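Local coordinates for protein peptide methionine sulfoxide reductase MsrA (Treponema denticola ATCC 35405, PDB 5FA9) that probably repairs oxidised proteins by reducing methionine sulfoxide back to methionine, as a fusion of MsrA and MsrB activities that draws its electrons from thioredoxin, at residues G10-V15 against T28-A33; Y18-P23 against H139-Q144; I294-M299 against D306-V311. The protein carries 2 engineered substitutions. All blocks are in the same frame, centred on the assembly; numbering follows the deposited sequence.

From the N terminus, the four MsrA segments come in the order 10-15, 18-23, 28-33 and 139-144, so interactions 1 and 2 cross along the chain. Interaction 1 closes a loop of 12 residues, setting the start of helix 12-19 against strand 25-33 within a beta-alpha-beta crossover. Interaction 2 spans 115 residues, joining the turn that follows helix 12-19 to the N-cap and first turn of helix 142-145. The two touch directly: Thr30 O lies 2.9 Å from Gln140 NE2, a probable hydrogen bond. Interaction 3 follows in series, centred about 32 Å from the centre of interaction 1; across six residues it pairs turn 296-299, right after strand 291-295, with turn 308-311, which packs on helix 104-115.

Interaction 1. Residues G10-V15 against T28-A33; sequences GSFWGV and TDTGYA. Engineered in segment 10-15: Ser11 (natural residue Cys). With D1D ((4S,5S)-1,2-dithiane-4,5-diol), chain F.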
loop_
_atom_site.group_PDB
_atom_site.type_symbol
_atom_site.label_atom_id
_atom_site.label_comp_id
_atom_site.label_asym_id
_atom_site.label_seq_id
_atom_site.Cartn_x
_atom_site.Cartn_y
_atom_site.Cartn_z
ATOM N N GLY B 10 20.941 -10.184 4.369
ATOM C CA GLY B 10 21.370 -11.254 5.251
ATOM C C GLY B 10 20.199 -11.988 5.873
ATOM O O GLY B 10 19.124 -12.066 5.279
ATOM N N SER B 11 20.415 -12.537 7.065
ATOM C CA SER B 11 19.362 -13.229 7.803
ATOM C C SER B 11 18.173 -12.301 8.031
ATOM O O SER B 11 18.306 -11.261 8.676
ATOM C CB SER B 11 19.898 -13.751 9.138
ATOM O OG SER B 11 18.849 -14.205 9.974
ATOM N N PHE B 12 17.012 -12.679 7.501
ATOM C CA PHE B 12 15.849 -11.795 7.521
ATOM C C PHE B 12 15.270 -11.597 8.920
ATOM O O PHE B 12 14.393 -10.755 9.116
ATOM C CB PHE B 12 14.753 -12.309 6.573
ATOM C CG PHE B 12 14.448 -13.781 6.706
ATOM C CD1 PHE B 12 13.998 -14.317 7.901
ATOM C CD2 PHE B 12 14.571 -14.619 5.611
ATOM C CE1 PHE B 12 13.707 -15.665 8.009
ATOM C CE2 PHE B 12 14.282 -15.967 5.712
ATOM C CZ PHE B 12 13.848 -16.490 6.912
ATOM N N TRP B 13 15.761 -12.368 9.886
ATOM C CA TRP B 13 15.326 -12.219 11.270
ATOM C C TRP B 13 15.691 -10.836 11.795
ATOM O O TRP B 13 14.859 -10.143 12.382
ATOM C CB TRP B 13 15.950 -13.301 12.154
ATOM C CG TRP B 13 15.421 -14.677 11.890
ATOM C CD1 TRP B 13 14.265 -15.000 11.242
ATOM C CD2 TRP B 13 16.028 -15.918 12.270
ATOM N NE1 TRP B 13 14.115 -16.365 11.194
ATOM C CE2 TRP B 13 15.185 -16.952 11.819
ATOM C CE3 TRP B 13 17.204 -16.254 12.948
ATOM C CZ2 TRP B 13 15.479 -18.298 12.022
ATOM C CZ3 TRP B 13 17.495 -17.592 13.148
ATOM C CH2 TRP B 13 16.636 -18.596 12.688
ATOM N N GLY B 14 16.939 -10.439 11.572
ATOM C CA GLY B 14 17.421 -9.149 12.024
ATOM C C GLY B 14 16.916 -8.005 11.167
ATOM O O GLY B 14 16.611 -6.926 11.678
ATOM N N VAL B 15 16.833 -8.243 9.862
ATOM C CA VAL B 15 16.364 -7.230 8.923
ATOM C C VAL B 15 14.931 -6.809 9.240
ATOM O O VAL B 15 14.617 -5.618 9.262
ATOM C CB VAL B 15 16.440 -7.732 7.470
ATOM C CG1 VAL B 15 15.959 -6.656 6.510
ATOM C CG2 VAL B 15 17.861 -8.152 7.131
ATOM N N THR B 28 5.679 -5.858 7.684
ATOM C CA THR B 28 6.903 -6.540 7.277
ATOM C C THR B 28 6.664 -8.039 7.131
ATOM O O THR B 28 5.935 -8.640 7.920
ATOM C CB THR B 28 8.048 -6.311 8.281
ATOM O OG1 THR B 28 7.637 -6.737 9.586
ATOM C CG2 THR B 28 8.432 -4.841 8.330
ATOM N N ASP B 29 7.280 -8.637 6.116
ATOM C CA ASP B 29 7.182 -10.075 5.896
ATOM C C ASP B 29 8.516 -10.637 5.421
ATOM O O ASP B 29 9.147 -10.081 4.525
ATOM C CB ASP B 29 6.092 -10.400 4.871
ATOM C CG ASP B 29 4.729 -9.885 5.284
ATOM O OD1 ASP B 29 4.165 -10.409 6.268
ATOM O OD2 ASP B 29 4.223 -8.957 4.621
ATOM N N THR B 30 8.936 -11.746 6.020
ATOM C CA THR B 30 10.174 -12.402 5.621
ATOM C C THR B 30 9.901 -13.437 4.538
ATOM O O THR B 30 8.858 -14.091 4.544
ATOM C CB THR B 30 10.865 -13.078 6.816
ATOM O OG1 THR B 30 9.968 -14.018 7.421
ATOM C CG2 THR B 30 11.272 -12.041 7.847
ATOM N N GLY B 31 10.839 -13.583 3.610
ATOM C CA GLY B 31 10.663 -14.511 2.509
ATOM C C GLY B 31 11.908 -14.736 1.674
ATOM O O GLY B 31 13.008 -14.322 2.045
ATOM N N TYR B 32 11.727 -15.397 0.536
ATOM C CA TYR B 32 12.833 -15.758 -0.341
ATOM C C TYR B 32 12.592 -15.220 -1.749
ATOM O O TYR B 32 11.598 -15.564 -2.389
ATOM C CB TYR B 32 13.013 -17.276 -0.364
ATOM C CG TYR B 32 12.937 -17.913 1.007
ATOM C CD1 TYR B 32 14.051 -17.963 1.835
ATOM C CD2 TYR B 32 11.747 -18.459 1.475
ATOM C CE1 TYR B 32 13.983 -18.541 3.090
ATOM C CE2 TYR B 32 11.670 -19.038 2.728
ATOM C CZ TYR B 32 12.791 -19.076 3.531
ATOM O OH TYR B 32 12.719 -19.653 4.779
ATOM N N ALA B 33 13.503 -14.379 -2.229
ATOM C CA ALA B 33 13.294 -13.666 -3.486
ATOM C C ALA B 33 14.245 -14.100 -4.599
ATOM O O ALA B 33 15.424 -14.362 -4.355
ATOM C CB ALA B 33 13.419 -12.170 -3.255
HETATM S S1 D1D F . 16.434 -19.972 7.393
HETATM C C1 D1D F . 16.167 -18.744 8.412
HETATM C C2 D1D F . 17.391 -17.696 8.428
HETATM O O2 D1D F . 17.180 -16.828 9.314
HETATM C C3 D1D F . 18.898 -18.463 8.742
HETATM O O3 D1D F . 19.823 -17.619 8.613
HETATM C C4 D1D F . 19.174 -19.701 7.746
HETATM S S4 D1D F . 17.947 -20.753 7.713
#
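Phe12 meets Thr30 because, with chi1 at 47°, its CG is tucked in between the two backbone branches, N and C, turning the ring onto strand 25-33. Thr30 CB then sits over one ring face, 3.9 Å from the Phe12 centroid and 26° off the normal, as a CH-pi contact. The ring edge reaches the face of Tyr32 in an offset edge-to-face pair with planes at 72°, and Phe12 CE2 comes to 3.7 Å from Tyr32 CE1. O2 of the dithiane diol lies over the opposite face, 3.9 Å from Phe12 CE1, while its C1 touches the rim at Phe12 CZ (3.6 Å). The diol's O2 also stands over the centre of the Trp13 ring system and is hydrogen-bonded to Ser11 OG at 3.2 Å. Ser11 is engineered in place of Cys at the predicted active site, in the N-cap position of helix 12-19; the diol is also hydrogen-bonded to Tyr92 OH. The sequence is the GCFWG motif of MsrA with that exchange. Across the segments the chemistry is mainly apolar and aromatic, with Gly31 O an oblique backbone neighbour of Phe12 CD2: the strand backs Phe12, consistent with the hydrophobic pocket that receives the substrate's methyl group in other MsrA enzymes.

Interaction 2. Residues Y18-P23 against H139-Q144; sequences YFRQIP and HQDYLQ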
loop_
_atom_site.group_PDB
_atom_site.type_symbol
_atom_site.label_atom_id
_atom_site.label_comp_id
_atom_site.label_asym_id
_atom_site.label_seq_id
_atom_site.Cartn_x
_atom_site.Cartn_y
_atom_site.Cartn_z
ATOM N N TYR B 18 14.679 -4.952 12.598
ATOM C CA TYR B 18 15.112 -3.564 12.506
ATOM C C TYR B 18 14.024 -2.675 11.911
ATOM O O TYR B 18 13.598 -1.702 12.533
ATOM C CB TYR B 18 16.391 -3.458 11.671
ATOM C CG TYR B 18 16.959 -2.057 11.594
ATOM C CD1 TYR B 18 17.857 -1.598 12.547
ATOM C CD2 TYR B 18 16.599 -1.196 10.564
ATOM C CE1 TYR B 18 18.377 -0.318 12.482
ATOM C CE2 TYR B 18 17.113 0.084 10.490
ATOM C CZ TYR B 18 18.002 0.517 11.450
ATOM O OH TYR B 18 18.518 1.791 11.379
ATOM N N PHE B 19 13.580 -3.017 10.705
ATOM C CA PHE B 19 12.663 -2.167 9.952
ATOM C C PHE B 19 11.271 -2.067 10.572
ATOM O O PHE B 19 10.536 -1.119 10.301
ATOM C CB PHE B 19 12.547 -2.666 8.509
ATOM C CG PHE B 19 13.672 -2.218 7.624
ATOM C CD1 PHE B 19 13.642 -0.970 7.024
ATOM C CD2 PHE B 19 14.762 -3.040 7.393
ATOM C CE1 PHE B 19 14.678 -0.549 6.211
ATOM C CE2 PHE B 19 15.801 -2.628 6.581
ATOM C CZ PHE B 19 15.758 -1.379 5.990
ATOM N N ARG B 20 10.911 -3.039 11.404
ATOM C CA ARG B 20 9.611 -3.015 12.067
ATOM C C ARG B 20 9.543 -1.900 13.110
ATOM O O ARG B 20 8.460 -1.519 13.552
ATOM C CB ARG B 20 9.310 -4.367 12.719
ATOM C CG ARG B 20 10.098 -4.642 13.988
ATOM C CD ARG B 20 9.878 -6.068 14.472
ATOM N NE ARG B 20 8.462 -6.381 14.644
ATOM C CZ ARG B 20 7.749 -6.060 15.719
ATOM N NH1 ARG B 20 8.317 -5.412 16.726
ATOM N NH2 ARG B 20 6.465 -6.387 15.787
ATOM N N GLN B 21 10.705 -1.380 13.493
ATOM C CA GLN B 21 10.786 -0.336 14.509
ATOM C C GLN B 21 10.770 1.059 13.896
ATOM O O GLN B 21 10.760 2.060 14.612
ATOM C CB GLN B 21 12.050 -0.509 15.351
ATOM C CG GLN B 21 12.118 -1.812 16.120
ATOM C CD GLN B 21 13.368 -1.914 16.968
ATOM O OE1 GLN B 21 13.468 -1.290 18.024
ATOM N NE2 GLN B 21 14.335 -2.699 16.505
ATOM N N ILE B 22 10.768 1.122 12.569
ATOM C CA ILE B 22 10.841 2.396 11.867
ATOM C C ILE B 22 9.452 2.941 11.556
ATOM O O ILE B 22 8.630 2.246 10.961
ATOM C CB ILE B 22 11.645 2.267 10.558
ATOM C CG1 ILE B 22 13.072 1.808 10.860
ATOM C CG2 ILE B 22 11.660 3.586 9.803
ATOM C CD1 ILE B 22 13.856 1.412 9.632
ATOM N N PRO B 23 9.184 4.189 11.975
ATOM C CA PRO B 23 7.905 4.861 11.723
ATOM C C PRO B 23 7.549 4.893 10.239
ATOM O O PRO B 23 8.428 5.083 9.398
ATOM C CB PRO B 23 8.143 6.276 12.257
ATOM C CG PRO B 23 9.203 6.110 13.289
ATOM C CD PRO B 23 10.099 5.027 12.769
ATOM N N HIS B 139 9.131 -18.144 10.861
ATOM C CA HIS B 139 10.108 -17.113 10.528
ATOM C C HIS B 139 9.522 -15.702 10.549
ATOM O O HIS B 139 10.248 -14.721 10.388
ATOM C CB HIS B 139 10.719 -17.391 9.154
ATOM C CG HIS B 139 11.496 -18.668 9.086
ATOM N ND1 HIS B 139 12.574 -18.928 9.906
ATOM C CD2 HIS B 139 11.355 -19.758 8.294
ATOM C CE1 HIS B 139 13.062 -20.122 9.622
ATOM N NE2 HIS B 139 12.340 -20.647 8.648
ATOM N N GLN B 140 8.212 -15.599 10.748
ATOM C CA GLN B 140 7.546 -14.300 10.770
ATOM C C GLN B 140 7.570 -13.699 12.170
ATOM O O GLN B 140 7.051 -14.296 13.114
ATOM C CB GLN B 140 6.107 -14.423 10.269
ATOM C CG GLN B 140 5.991 -14.961 8.850
ATOM C CD GLN B 140 6.608 -14.034 7.820
ATOM O OE1 GLN B 140 6.706 -12.825 8.032
ATOM N NE2 GLN B 140 7.032 -14.599 6.695
ATOM N N ASP B 141 8.164 -12.512 12.287
ATOM C CA ASP B 141 8.405 -11.872 13.579
ATOM C C ASP B 141 9.111 -12.837 14.525
ATOM O O ASP B 141 8.695 -13.023 15.670
ATOM C CB ASP B 141 7.096 -11.371 14.197
ATOM C CG ASP B 141 6.667 -10.028 13.638
ATOM O OD1 ASP B 141 7.546 -9.262 13.192
ATOM O OD2 ASP B 141 5.453 -9.739 13.645
ATOM N N TYR B 142 10.179 -13.449 14.023
ATOM C CA TYR B 142 10.932 -14.457 14.759
ATOM C C TYR B 142 11.493 -13.909 16.067
ATOM O O TYR B 142 11.334 -14.522 17.124
ATOM C CB TYR B 142 12.067 -15.000 13.884
ATOM C CG TYR B 142 12.969 -16.002 14.570
ATOM C CD1 TYR B 142 12.654 -17.354 14.584
ATOM C CD2 TYR B 142 14.149 -15.598 15.183
ATOM C CE1 TYR B 142 13.479 -18.274 15.202
ATOM C CE2 TYR B 142 14.981 -16.511 15.804
ATOM C CZ TYR B 142 14.641 -17.847 15.810
ATOM O OH TYR B 142 15.467 -18.759 16.427
ATOM N N LEU B 143 12.143 -12.752 15.992
ATOM C CA LEU B 143 12.771 -12.154 17.164
ATOM C C LEU B 143 11.734 -11.643 18.158
ATOM O O LEU B 143 12.039 -11.436 19.332
ATOM C CB LEU B 143 13.705 -11.018 16.749
ATOM C CG LEU B 143 14.911 -11.437 15.905
ATOM C CD1 LEU B 143 15.759 -10.229 15.543
ATOM C CD2 LEU B 143 15.739 -12.481 16.639
ATOM N N GLN B 144 10.510 -11.437 17.685
ATOM C CA GLN B 144 9.423 -11.023 18.561
ATOM C C GLN B 144 8.908 -12.217 19.357
ATOM O O GLN B 144 8.613 -12.105 20.547
ATOM C CB GLN B 144 8.288 -10.388 17.755
ATOM C CG GLN B 144 7.478 -9.360 18.531
ATOM C CD GLN B 144 8.268 -8.102 18.837
ATOM O OE1 GLN B 144 9.272 -7.811 18.185
ATOM N NE2 GLN B 144 7.819 -7.349 19.834
#
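The guanidinium of Arg20 has Gln144 on one face and Asp141 obliquely placed beside NE. Gln144 OE1 stands 2.9 Å above the guanidinium plane, offset toward its rim, and is 3.0 Å from Arg20 NH1. That pair is close but poorly angled: the oxygen lies over the flat group, where the N-H bonds do not point, so it is no hydrogen bond. The Gln144 amide is tilted by 31° above the guanidinium, its oxygen foremost. The carboxylate of Asp141, by contrast, is turned almost perpendicular, at 87°, which rules out a coplanar two-pronged pairing. One weak bond remains, from Arg20 NE to Asp141 OD1, bent to 138° at the hydrogen, within a salt bridge. A bend in the Arg20 chain at chi3 brings NE within 3.4 Å of Asp141 OD1, though not in line with it. Asp141 holds the N-cap position of helix 142-145 without a side-chain cap, while its backbone N is bonded to Glu16 OE1 of helix 12-19. With Arg20 and Gln144 both exposed, the charge pair is probably well screened by water; its single long bond implies a soft surface link between the turn after helix 12-19 and the start of helix 142-145, away from the annotated sites.

Interaction 3. Residues I294-M299 against D306-V311; sequences IPYDKM and DYLPYV
Met299 and Leu308 lie on the buried side of this contact, their side chains running antiparallel alongside one another. A bend at chi3 of Met299 (59°) turns CE to the backbone of Tyr307, 3.6 Å from Tyr307 C, and CE is also 3.8 Å from Leu308 CD2. The sulfur packs on Val311, with Met299 SD 3.8 Å from Val311 CG2. These four residues are buried, and Ile209 of strand 208-212 touches both Met299 and Val311. The other side, at Tyr296, is partly exposed to solvent, yet its contacts are just as close. Its ring crosses Leu308 at about a right angle and leans obliquely on two methyls: Tyr296 CE1 is 3.6 Å from Leu308 CD2, and Tyr296 CD1 is 3.6 Å from Val311 CG1. Leu308 O lies in the ring plane at the edge, and Lys312 adds a cation-pi contact. Two short, weakly bonded helical turns thus meet directly through van der Waals packing, mostly of apolar side chains. The first follows strand 291-295 of the MsrB part; the second also packs Leu308 and Pro309 on helix 104-115, consistent with the C-terminal turn bridging the MsrB part and that helix of the MsrA part in this fusion.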
loop_
_atom_site.group_PDB
_atom_site.type_symbol
_atom_site.label_atom_id
_atom_site.label_comp_id
_atom_site.label_asym_id
_atom_site.label_seq_id
_atom_site.Cartn_x
_atom_site.Cartn_y
_atom_site.Cartn_z
ATOM N N ILE B 294 19.597 25.888 3.503
ATOM C CA ILE B 294 20.910 25.549 2.975
ATOM C C ILE B 294 20.790 25.036 1.545
ATOM O O ILE B 294 20.275 23.941 1.320
ATOM C CB ILE B 294 21.612 24.489 3.843
ATOM C CG1 ILE B 294 21.695 24.967 5.295
ATOM C CG2 ILE B 294 22.993 24.173 3.290
ATOM C CD1 ILE B 294 22.522 24.080 6.186
ATOM N N PRO B 295 21.261 25.834 0.573
ATOM C CA PRO B 295 21.187 25.495 -0.854
ATOM C C PRO B 295 21.830 24.147 -1.168
ATOM O O PRO B 295 22.807 23.771 -0.520
ATOM C CB PRO B 295 21.959 26.635 -1.527
ATOM C CG PRO B 295 21.873 27.768 -0.565
ATOM C CD PRO B 295 21.903 27.140 0.795
ATOM N N TYR B 296 21.278 23.439 -2.149
ATOM C CA TYR B 296 21.778 22.125 -2.546
ATOM C C TYR B 296 23.256 22.165 -2.926
ATOM O O TYR B 296 24.016 21.254 -2.597
ATOM C CB TYR B 296 20.951 21.578 -3.714
ATOM C CG TYR B 296 21.347 20.189 -4.160
ATOM C CD1 TYR B 296 20.876 19.065 -3.493
ATOM C CD2 TYR B 296 22.182 19.999 -5.254
ATOM C CE1 TYR B 296 21.231 17.793 -3.898
ATOM C CE2 TYR B 296 22.544 18.730 -5.666
ATOM C CZ TYR B 296 22.065 17.631 -4.985
ATOM O OH TYR B 296 22.419 16.365 -5.389
ATOM N N ASP B 297 23.652 23.227 -3.621
ATOM C CA ASP B 297 25.031 23.393 -4.067
ATOM C C ASP B 297 26.013 23.519 -2.905
ATOM O O ASP B 297 27.180 23.147 -3.026
ATOM C CB ASP B 297 25.151 24.621 -4.974
ATOM C CG ASP B 297 24.437 24.441 -6.298
ATOM O OD1 ASP B 297 24.066 23.294 -6.624
ATOM O OD2 ASP B 297 24.246 25.448 -7.012
ATOM N N LYS B 298 25.534 24.042 -1.781
ATOM C CA LYS B 298 26.396 24.294 -0.630
ATOM C C LYS B 298 26.232 23.248 0.469
ATOM O O LYS B 298 26.916 23.301 1.491
ATOM C CB LYS B 298 26.110 25.687 -0.063
ATOM C CG LYS B 298 26.022 26.774 -1.123
ATOM C CD LYS B 298 26.311 28.148 -0.544
ATOM C CE LYS B 298 26.203 29.225 -1.613
ATOM N NZ LYS B 298 24.908 29.149 -2.349
ATOM N N MET B 299 25.325 22.300 0.255
ATOM C CA MET B 299 25.041 21.265 1.245
ATOM C C MET B 299 26.261 20.406 1.564
ATOM O O MET B 299 26.566 20.159 2.731
ATOM C CB MET B 299 23.893 20.371 0.768
ATOM C CG MET B 299 22.511 20.955 1.010
ATOM S SD MET B 299 21.186 19.840 0.507
ATOM C CE MET B 299 21.543 18.411 1.526
ATOM N N ASP B 306 25.140 13.842 3.395
ATOM C CA ASP B 306 24.319 12.653 3.592
ATOM C C ASP B 306 22.844 12.900 3.282
ATOM O O ASP B 306 22.060 11.957 3.174
ATOM C CB ASP B 306 24.462 12.142 5.026
ATOM C CG ASP B 306 25.832 11.554 5.301
ATOM O OD1 ASP B 306 26.585 11.323 4.333
ATOM O OD2 ASP B 306 26.154 11.323 6.486
ATOM N N TYR B 307 22.470 14.168 3.134
ATOM C CA TYR B 307 21.067 14.534 2.971
ATOM C C TYR B 307 20.714 14.930 1.538
ATOM O O TYR B 307 19.603 15.388 1.271
ATOM C CB TYR B 307 20.711 15.675 3.928
ATOM C CG TYR B 307 20.914 15.327 5.385
ATOM C CD1 TYR B 307 19.913 14.696 6.114
ATOM C CD2 TYR B 307 22.108 15.622 6.031
ATOM C CE1 TYR B 307 20.094 14.372 7.445
ATOM C CE2 TYR B 307 22.298 15.302 7.362
ATOM C CZ TYR B 307 21.288 14.678 8.064
ATOM O OH TYR B 307 21.472 14.359 9.391
ATOM N N LEU B 308 21.661 14.754 0.623
ATOM C CA LEU B 308 21.438 15.083 -0.785
ATOM C C LEU B 308 20.267 14.331 -1.447
ATOM O O LEU B 308 19.492 14.947 -2.179
ATOM C CB LEU B 308 22.721 14.842 -1.592
ATOM C CG LEU B 308 23.947 15.673 -1.207
ATOM C CD1 LEU B 308 25.143 15.297 -2.068
ATOM C CD2 LEU B 308 23.652 17.161 -1.316
ATOM N N PRO B 309 20.127 13.009 -1.204
ATOM C CA PRO B 309 19.016 12.316 -1.874
ATOM C C PRO B 309 17.624 12.798 -1.464
ATOM O O PRO B 309 16.670 12.585 -2.211
ATOM C CB PRO B 309 19.216 10.856 -1.456
ATOM C CG PRO B 309 20.662 10.746 -1.163
ATOM C CD PRO B 309 21.015 12.049 -0.519
ATOM N N TYR B 310 17.506 13.434 -0.302
ATOM C CA TYR B 310 16.215 13.947 0.146
ATOM C C TYR B 310 15.797 15.166 -0.672
ATOM O O TYR B 310 14.616 15.504 -0.741
ATOM C CB TYR B 310 16.256 14.293 1.635
ATOM C CG TYR B 310 16.472 13.092 2.528
ATOM C CD1 TYR B 310 15.475 12.139 2.695
ATOM C CD2 TYR B 310 17.670 12.911 3.204
ATOM C CE1 TYR B 310 15.667 11.038 3.507
ATOM C CE2 TYR B 310 17.871 11.813 4.021
ATOM C CZ TYR B 310 16.867 10.881 4.169
ATOM O OH TYR B 310 17.064 9.787 4.981
ATOM N N VAL B 311 16.775 15.820 -1.291
ATOM C CA VAL B 311 16.504 16.953 -2.168
ATOM C C VAL B 311 16.345 16.477 -3.608
ATOM O O VAL B 311 15.402 16.862 -4.300
ATOM C CB VAL B 311 17.622 18.008 -2.099
ATOM C CG1 VAL B 311 17.275 19.206 -2.973
ATOM C CG2 VAL B 311 17.851 18.442 -0.662
#